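Local coordinates for protein succinate--CoA ligase subunit alpha (Campylobacter jejuni, PDB 6MEL) that forms the alpha subunit of a CoA ligase, pairing a Rossmann-like CoA-binding domain with a CoA-ligase domain, at residues G121-C133 / I137-G149. Sequence-based numbering, arbitrary orientation.
Sequences GPNCPGIITSEEC and IMPGFIFKKGCVG
Pro125 O takes the Ile137 N-H at 3.0 Å, in the carbonyl plane and with 163° at the hydrogen. Pro125 CB packs on Ile137 CG1. At the far end Glu131 OE2 accepts the backbone N-H of Lys145 at 3.0 Å. That bond is nearly straight (170°), but the donor sits well above the carboxylate plane. The same oxygen lies near CA and CD of Lys144. Lys144 NZ bonds Phe141 O, tying its side chain back to the 3-10 turn 140-142. Lys145 reaches past toward Glu132, where NZ and OE2 make a long salt bridge of 3.8 Å. A water bonded to Ser130 O also meets Lys145 NZ, weakly. Glu132 OE1 is held elsewhere, by the backbone N of Lys7.

Next to this polar end the contact is apolar. Ile128 CG2 stands over the centre of the Phe143 ring, 3.8 Å from its centroid, as a CH-pi contact. A chi1 of 179° sets it there and sends Ile128 CD1 to Met138 CG at 3.8 Å, so both branches face 137-149. Ser130 OG lies at the edge of the Phe143 ring, 3.5 Å from Phe143 CB, and is hydrogen-bonded to Ile172 O. Met138 bends at chi2 and chi3, which brings CE back against the backbone of Pro125 to Ile127.

Strands 126-129 and 133-136 form an antiparallel hairpin at the edge of the mixed sheet that includes strands 172-177 and 148-152. A classic beta bulge marks its turn, with Glu132 N and Cys133 N both bonded to Thr129 O. The chain leaving the hairpin turns and runs alongside strand 126-129, in the same direction. From helix 156-167, Tyr159 touches Pro125 and Met138, and Ala162 touches Phe143. A backbone bond thus ties one end and a carboxylate-to-backbone bond the other, while apolar side chains fill the middle; the lysine-glutamate pairing probably adds modest electrostatic support at the more exposed end.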
ATOM      1  N   GLY A 121      -5.518 -10.400   7.811  1.00 33.17           N
ATOM      2  CA  GLY A 121      -5.747  -9.477   6.710  1.00 33.65           C
ATOM      3  C   GLY A 121      -5.793  -8.047   7.238  1.00 32.54           C
ATOM      4  O   GLY A 121      -5.238  -7.752   8.310  1.00 32.99           O
ATOM      5  N   PRO A 122      -6.383  -7.087   6.514  1.00 33.82           N
ATOM      6  CA  PRO A 122      -7.086  -7.307   5.269  1.00 33.91           C
ATOM      7  C   PRO A 122      -6.136  -7.399   4.079  1.00 35.62           C
ATOM      8  O   PRO A 122      -4.928  -7.426   4.272  1.00 33.58           O
ATOM      9  CB  PRO A 122      -7.984  -6.063   5.185  1.00 36.20           C
ATOM     10  CG  PRO A 122      -7.149  -4.973   5.798  1.00 38.33           C
ATOM     11  CD  PRO A 122      -6.407  -5.663   6.926  1.00 38.58           C
ATOM     12  N   ASN A 123      -6.701  -7.471   2.868  1.00 35.49           N
ATOM     13  CA  ASN A 123      -5.924  -7.497   1.613  1.00 34.82           C
ATOM     14  C   ASN A 123      -4.997  -8.723   1.629  1.00 35.62           C
ATOM     15  O   ASN A 123      -3.751  -8.621   1.522  1.00 34.67           O
ATOM     16  CB  ASN A 123      -5.092  -6.223   1.406  1.00 38.06           C
ATOM     17  CG  ASN A 123      -4.467  -6.167   0.030  1.00 39.16           C
ATOM     18  OD1 ASN A 123      -4.815  -6.978  -0.819  1.00 37.91           O
ATOM     19  ND2 ASN A 123      -3.534  -5.248  -0.189  1.00 38.88           N
ATOM     20  N   CYS A 124      -5.609  -9.897   1.790  1.00 35.51           N
ATOM     21  CA  CYS A 124      -4.869 -11.127   1.921  1.00 35.36           C
ATOM     22  C   CYS A 124      -5.661 -12.256   1.279  1.00 37.71           C
ATOM     23  O   CYS A 124      -6.880 -12.154   1.047  1.00 34.91           O
ATOM     24  CB  CYS A 124      -4.559 -11.452   3.382  1.00 34.73           C
ATOM     25  SG  CYS A 124      -5.937 -12.163   4.327  1.00 36.98           S
ATOM     26  N   PRO A 125      -4.994 -13.387   0.990  1.00 36.27           N
ATOM     27  CA  PRO A 125      -5.704 -14.526   0.407  1.00 37.18           C
ATOM     28  C   PRO A 125      -6.326 -15.460   1.451  1.00 36.15           C
ATOM     29  O   PRO A 125      -7.063 -16.357   1.054  1.00 38.37           O
ATOM     30  CB  PRO A 125      -4.592 -15.206  -0.396  1.00 37.72           C
ATOM     31  CG  PRO A 125      -3.373 -14.962   0.477  1.00 39.03           C
ATOM     32  CD  PRO A 125      -3.535 -13.530   0.920  1.00 38.34           C
ATOM     33  N   GLY A 126      -6.051 -15.230   2.742  1.00 35.49           N
ATOM     34  CA  GLY A 126      -6.639 -16.010   3.816  1.00 35.79           C
ATOM     35  C   GLY A 126      -5.706 -17.024   4.440  1.00 36.62           C
ATOM     36  O   GLY A 126      -4.502 -16.818   4.517  1.00 36.88           O
ATOM     37  N   ILE A 127      -6.284 -18.114   4.939  1.00 35.35           N
ATOM     38  CA  ILE A 127      -5.518 -19.112   5.690  1.00 37.27           C
ATOM     39  C   ILE A 127      -5.899 -20.494   5.167  1.00 39.86           C
ATOM     40  O   ILE A 127      -7.046 -20.718   4.781  1.00 39.28           O
ATOM     41  CB  ILE A 127      -5.723 -18.978   7.215  1.00 38.03           C
ATOM     42  CG1 ILE A 127      -4.956 -20.036   8.011  1.00 38.63           C
ATOM     43  CG2 ILE A 127      -7.195 -19.010   7.583  1.00 40.61           C
ATOM     44  CD1 ILE A 127      -4.934 -19.764   9.509  1.00 40.39           C
ATOM     45  N   ILE A 128      -4.919 -21.405   5.118  1.00 39.19           N
ATOM     46  CA  ILE A 128      -5.184 -22.753   4.647  1.00 40.04           C
ATOM     47  C   ILE A 128      -4.407 -23.720   5.519  1.00 39.16           C
ATOM     48  O   ILE A 128      -3.209 -23.520   5.762  1.00 39.17           O
ATOM     49  CB  ILE A 128      -4.862 -22.944   3.141  1.00 40.35           C
ATOM     50  CG1 ILE A 128      -5.123 -24.389   2.699  1.00 40.98           C
ATOM     51  CG2 ILE A 128      -3.430 -22.540   2.784  1.00 40.77           C
ATOM     52  CD1 ILE A 128      -5.280 -24.581   1.223  1.00 41.76           C
ATOM     53  N   THR A 129      -5.101 -24.778   5.941  1.00 41.21           N
ATOM     54  CA  THR A 129      -4.476 -25.944   6.552  1.00 41.85           C
ATOM     55  C   THR A 129      -4.578 -27.088   5.533  1.00 43.38           C
ATOM     56  O   THR A 129      -5.672 -27.569   5.251  1.00 43.15           O
ATOM     57  CB  THR A 129      -5.077 -26.281   7.915  1.00 42.94           C
ATOM     58  OG1 THR A 129      -4.679 -25.248   8.811  1.00 43.63           O
ATOM     59  CG2 THR A 129      -4.618 -27.631   8.461  1.00 44.77           C
ATOM     60  N   SER A 130      -3.424 -27.465   4.976  1.00 40.26           N
ATOM     61  CA  SER A 130      -3.275 -28.346   3.822  1.00 42.55           C
ATOM     62  C   SER A 130      -4.152 -29.599   3.986  1.00 43.49           C
ATOM     63  O   SER A 130      -4.135 -30.225   5.017  1.00 41.27           O
ATOM     64  CB  SER A 130      -1.839 -28.727   3.633  1.00 43.81           C
ATOM     65  OG  SER A 130      -1.026 -27.592   3.512  1.00 43.23           O
ATOM     66  N   GLU A 131      -4.987 -29.850   2.978  1.00 47.04           N
ATOM     67  CA  GLU A 131      -5.832 -31.039   2.870  1.00 53.81           C
ATOM     68  C   GLU A 131      -6.813 -31.109   4.039  1.00 53.34           C
ATOM     69  O   GLU A 131      -7.336 -32.158   4.291  1.00 51.98           O
ATOM     70  CB  GLU A 131      -4.980 -32.315   2.809  1.00 52.15           C
ATOM     71  CG  GLU A 131      -4.074 -32.400   1.580  1.00 55.65           C
ATOM     72  CD  GLU A 131      -3.063 -33.551   1.661  1.00 60.12           C
ATOM     73  OE1 GLU A 131      -3.338 -34.507   2.399  1.00 64.33           O
ATOM     74  OE2 GLU A 131      -1.961 -33.450   1.089  1.00 55.27           O
ATOM     75  N   GLU A 132      -7.096 -29.993   4.728  1.00 50.56           N
ATOM     76  CA  GLU A 132      -8.101 -30.033   5.783  1.00 47.88           C
ATOM     77  C   GLU A 132      -9.151 -28.945   5.574  1.00 47.52           C
ATOM     78  O   GLU A 132     -10.342 -29.199   5.707  1.00 43.77           O
ATOM     79  CB  GLU A 132      -7.468 -29.858   7.156  1.00 54.03           C
ATOM     80  CG  GLU A 132      -6.997 -31.133   7.842  1.00 61.33           C
ATOM     81  CD  GLU A 132      -6.765 -30.934   9.346  1.00 67.41           C
ATOM     82  OE1 GLU A 132      -7.779 -30.780  10.128  1.00 63.08           O
ATOM     83  OE2 GLU A 132      -5.571 -30.887   9.750  1.00 69.50           O
ATOM     84  N   CYS A 133      -8.708 -27.694   5.377  1.00 46.28           N
ATOM     85  CA  CYS A 133      -9.639 -26.589   5.234  1.00 45.63           C
ATOM     86  C   CYS A 133      -8.918 -25.384   4.649  1.00 43.34           C
ATOM     87  O   CYS A 133      -7.691 -25.216   4.790  1.00 44.00           O
ATOM     88  CB  CYS A 133     -10.262 -26.186   6.563  1.00 48.40           C
ATOM     89  SG  CYS A 133      -9.069 -25.467   7.717  1.00 50.39           S
ATOM     90  N   ILE A 137      -9.047 -17.517  -0.800  1.00 35.14           N
ATOM     91  CA  ILE A 137      -9.045 -17.552  -2.251  1.00 38.88           C
ATOM     92  C   ILE A 137      -7.822 -18.328  -2.764  1.00 40.55           C
ATOM     93  O   ILE A 137      -7.507 -18.299  -3.964  1.00 39.84           O
ATOM     94  CB  ILE A 137      -9.062 -16.128  -2.836  1.00 39.47           C
ATOM     95  CG1 ILE A 137      -7.782 -15.364  -2.486  1.00 41.12           C
ATOM     96  CG2 ILE A 137     -10.329 -15.370  -2.433  1.00 40.13           C
ATOM     97  CD1 ILE A 137      -7.647 -14.010  -3.212  1.00 41.80           C
ATOM     98  N   MET A 138      -7.105 -19.024  -1.873  1.00 38.76           N
ATOM     99  CA  MET A 138      -5.909 -19.733  -2.339  1.00 40.48           C
ATOM    100  C   MET A 138      -6.294 -21.024  -3.076  1.00 41.19           C
ATOM    101  O   MET A 138      -7.290 -21.663  -2.739  1.00 40.19           O
ATOM    102  CB  MET A 138      -4.956 -20.043  -1.184  1.00 41.23           C
ATOM    103  CG  MET A 138      -5.514 -21.005  -0.165  1.00 45.47           C
ATOM    104  SD  MET A 138      -6.846 -20.287   0.860  1.00 54.54           S
ATOM    105  CE  MET A 138      -5.836 -19.147   1.812  1.00 57.07           C
ATOM    106  N   PRO A 139      -5.469 -21.455  -4.068  1.00 40.19           N
ATOM    107  CA  PRO A 139      -5.648 -22.733  -4.768  1.00 41.12           C
ATOM    108  C   PRO A 139      -5.289 -23.922  -3.862  1.00 41.80           C
ATOM    109  O   PRO A 139      -4.108 -24.166  -3.545  1.00 40.00           O
ATOM    110  CB  PRO A 139      -4.697 -22.638  -5.959  1.00 42.60           C
ATOM    111  CG  PRO A 139      -3.569 -21.707  -5.461  1.00 43.63           C
ATOM    112  CD  PRO A 139      -4.293 -20.708  -4.568  1.00 41.66           C
ATOM    113  N   GLY A 140      -6.329 -24.641  -3.431  1.00 38.32           N
ATOM    114  CA  GLY A 140      -6.179 -25.702  -2.427  1.00 41.30           C
ATOM    115  C   GLY A 140      -5.155 -26.766  -2.806  1.00 40.68           C
ATOM    116  O   GLY A 140      -4.379 -27.244  -1.960  1.00 42.68           O
ATOM    117  N   PHE A 141      -5.111 -27.122  -4.083  1.00 42.47           N
ATOM    118  CA  PHE A 141      -4.371 -28.318  -4.497  1.00 47.15           C
ATOM    119  C   PHE A 141      -2.848 -28.053  -4.450  1.00 46.37           C
ATOM    120  O   PHE A 141      -2.077 -28.964  -4.368  1.00 45.60           O
ATOM    121  CB  PHE A 141      -4.865 -28.773  -5.867  1.00 52.22           C
ATOM    122  CG  PHE A 141      -4.261 -27.937  -6.976  1.00 64.66           C
ATOM    123  CD1 PHE A 141      -4.867 -26.743  -7.391  1.00 64.05           C
ATOM    124  CD2 PHE A 141      -3.039 -28.293  -7.553  1.00 67.01           C
ATOM    125  CE1 PHE A 141      -4.311 -25.986  -8.408  1.00 58.40           C
ATOM    126  CE2 PHE A 141      -2.474 -27.513  -8.559  1.00 67.44           C
ATOM    127  CZ  PHE A 141      -3.109 -26.355  -8.970  1.00 63.37           C
ATOM    128  N   ILE A 142      -2.405 -26.793  -4.463  1.00 44.72           N
ATOM    129  CA  ILE A 142      -0.987 -26.479  -4.351  1.00 42.92           C
ATOM    130  C   ILE A 142      -0.457 -26.903  -2.978  1.00 41.23           C
ATOM    131  O   ILE A 142       0.740 -27.239  -2.811  1.00 45.11           O
ATOM    132  CB  ILE A 142      -0.804 -24.967  -4.584  1.00 46.66           C
ATOM    133  CG1 ILE A 142      -1.205 -24.567  -6.001  1.00 45.85           C
ATOM    134  CG2 ILE A 142       0.615 -24.533  -4.241  1.00 45.34           C
ATOM    135  CD1 ILE A 142      -0.366 -25.240  -7.075  1.00 52.29           C
ATOM    136  N   PHE A 143      -1.332 -26.846  -1.963  1.00 41.09           N
ATOM    137  CA  PHE A 143      -0.964 -27.063  -0.566  1.00 39.59           C
ATOM    138  C   PHE A 143      -1.083 -28.552  -0.223  1.00 45.48           C
ATOM    139  O   PHE A 143      -2.155 -29.018   0.137  1.00 48.79           O
ATOM    140  CB  PHE A 143      -1.799 -26.171   0.353  1.00 40.06           C
ATOM    141  CG  PHE A 143      -1.467 -24.714   0.162  1.00 39.72           C
ATOM    142  CD1 PHE A 143      -0.482 -24.112   0.919  1.00 38.98           C
ATOM    143  CD2 PHE A 143      -2.044 -23.989  -0.874  1.00 38.45           C
ATOM    144  CE1 PHE A 143      -0.118 -22.793   0.684  1.00 40.12           C
ATOM    145  CE2 PHE A 143      -1.726 -22.653  -1.065  1.00 39.19           C
ATOM    146  CZ  PHE A 143      -0.735 -22.071  -0.309  1.00 39.33           C
ATOM    147  N   LYS A 144       0.032 -29.278  -0.359  1.00 46.89           N
ATOM    148  CA  LYS A 144       0.134 -30.665   0.083  1.00 49.71           C
ATOM    149  C   LYS A 144       0.641 -30.680   1.516  1.00 43.59           C
ATOM    150  O   LYS A 144       1.504 -29.909   1.881  1.00 44.27           O
ATOM    151  CB  LYS A 144       1.086 -31.481  -0.794  1.00 53.66           C
ATOM    152  CG  LYS A 144       0.646 -31.624  -2.244  1.00 62.91           C
ATOM    153  CD  LYS A 144      -0.784 -32.127  -2.409  1.00 69.92           C
ATOM    154  CE  LYS A 144      -1.189 -32.384  -3.846  1.00 71.19           C
ATOM    155  NZ  LYS A 144      -2.621 -32.037  -4.025  1.00 74.05           N
ATOM    156  N   LYS A 145       0.112 -31.591   2.309  1.00 43.78           N
ATOM    157  CA  LYS A 145       0.382 -31.610   3.747  1.00 46.85           C
ATOM    158  C   LYS A 145       1.865 -31.874   3.998  1.00 49.19           C
ATOM    159  O   LYS A 145       2.468 -32.700   3.324  1.00 47.63           O
ATOM    160  CB  LYS A 145      -0.465 -32.670   4.439  1.00 52.15           C
ATOM    161  CG  LYS A 145      -0.401 -32.659   5.955  1.00 61.06           C
ATOM    162  CD  LYS A 145      -1.206 -33.788   6.579  1.00 67.85           C
ATOM    163  CE  LYS A 145      -1.504 -33.565   8.046  1.00 73.65           C
ATOM    164  NZ  LYS A 145      -2.586 -32.559   8.200  1.00 82.66           N
ATOM    165  N   GLY A 146       2.441 -31.147   4.961  1.00 45.05           N
ATOM    166  CA  GLY A 146       3.803 -31.380   5.394  1.00 45.75           C
ATOM    167  C   GLY A 146       4.135 -30.590   6.644  1.00 43.72           C
ATOM    168  O   GLY A 146       3.245 -30.127   7.355  1.00 44.58           O
ATOM    169  N   CYS A 147       5.432 -30.407   6.882  1.00 43.38           N
ATOM    170  CA  CYS A 147       5.919 -29.900   8.158  1.00 45.29           C
ATOM    171  C   CYS A 147       6.374 -28.429   8.049  1.00 43.64           C
ATOM    172  O   CYS A 147       6.973 -27.929   9.010  1.00 43.95           O
ATOM    173  CB  CYS A 147       7.057 -30.792   8.666  1.00 46.69           C
ATOM    174  SG  CYS A 147       8.565 -30.669   7.659  1.00 49.77           S
ATOM    175  N   VAL A 148       6.122 -27.735   6.916  1.00 42.73           N
ATOM    176  CA  VAL A 148       6.581 -26.328   6.752  1.00 41.47           C
ATOM    177  C   VAL A 148       5.413 -25.347   6.933  1.00 41.11           C
ATOM    178  O   VAL A 148       4.440 -25.400   6.231  1.00 41.18           O
ATOM    179  CB  VAL A 148       7.313 -26.118   5.418  1.00 42.00           C
ATOM    180  CG1 VAL A 148       7.851 -24.705   5.309  1.00 41.13           C
ATOM    181  CG2 VAL A 148       8.456 -27.121   5.268  1.00 45.16           C
ATOM    182  N   GLY A 149       5.546 -24.451   7.910  1.00 42.03           N
ATOM    183  CA  GLY A 149       4.623 -23.341   8.111  1.00 41.58           C
ATOM    184  C   GLY A 149       4.982 -22.198   7.173  1.00 42.36           C
ATOM    185  O   GLY A 149       6.171 -22.068   6.766  1.00 41.77           O
TER
HETATM  186  O   HOH W   1      -1.735 -29.529   7.167  1.00 50.33           O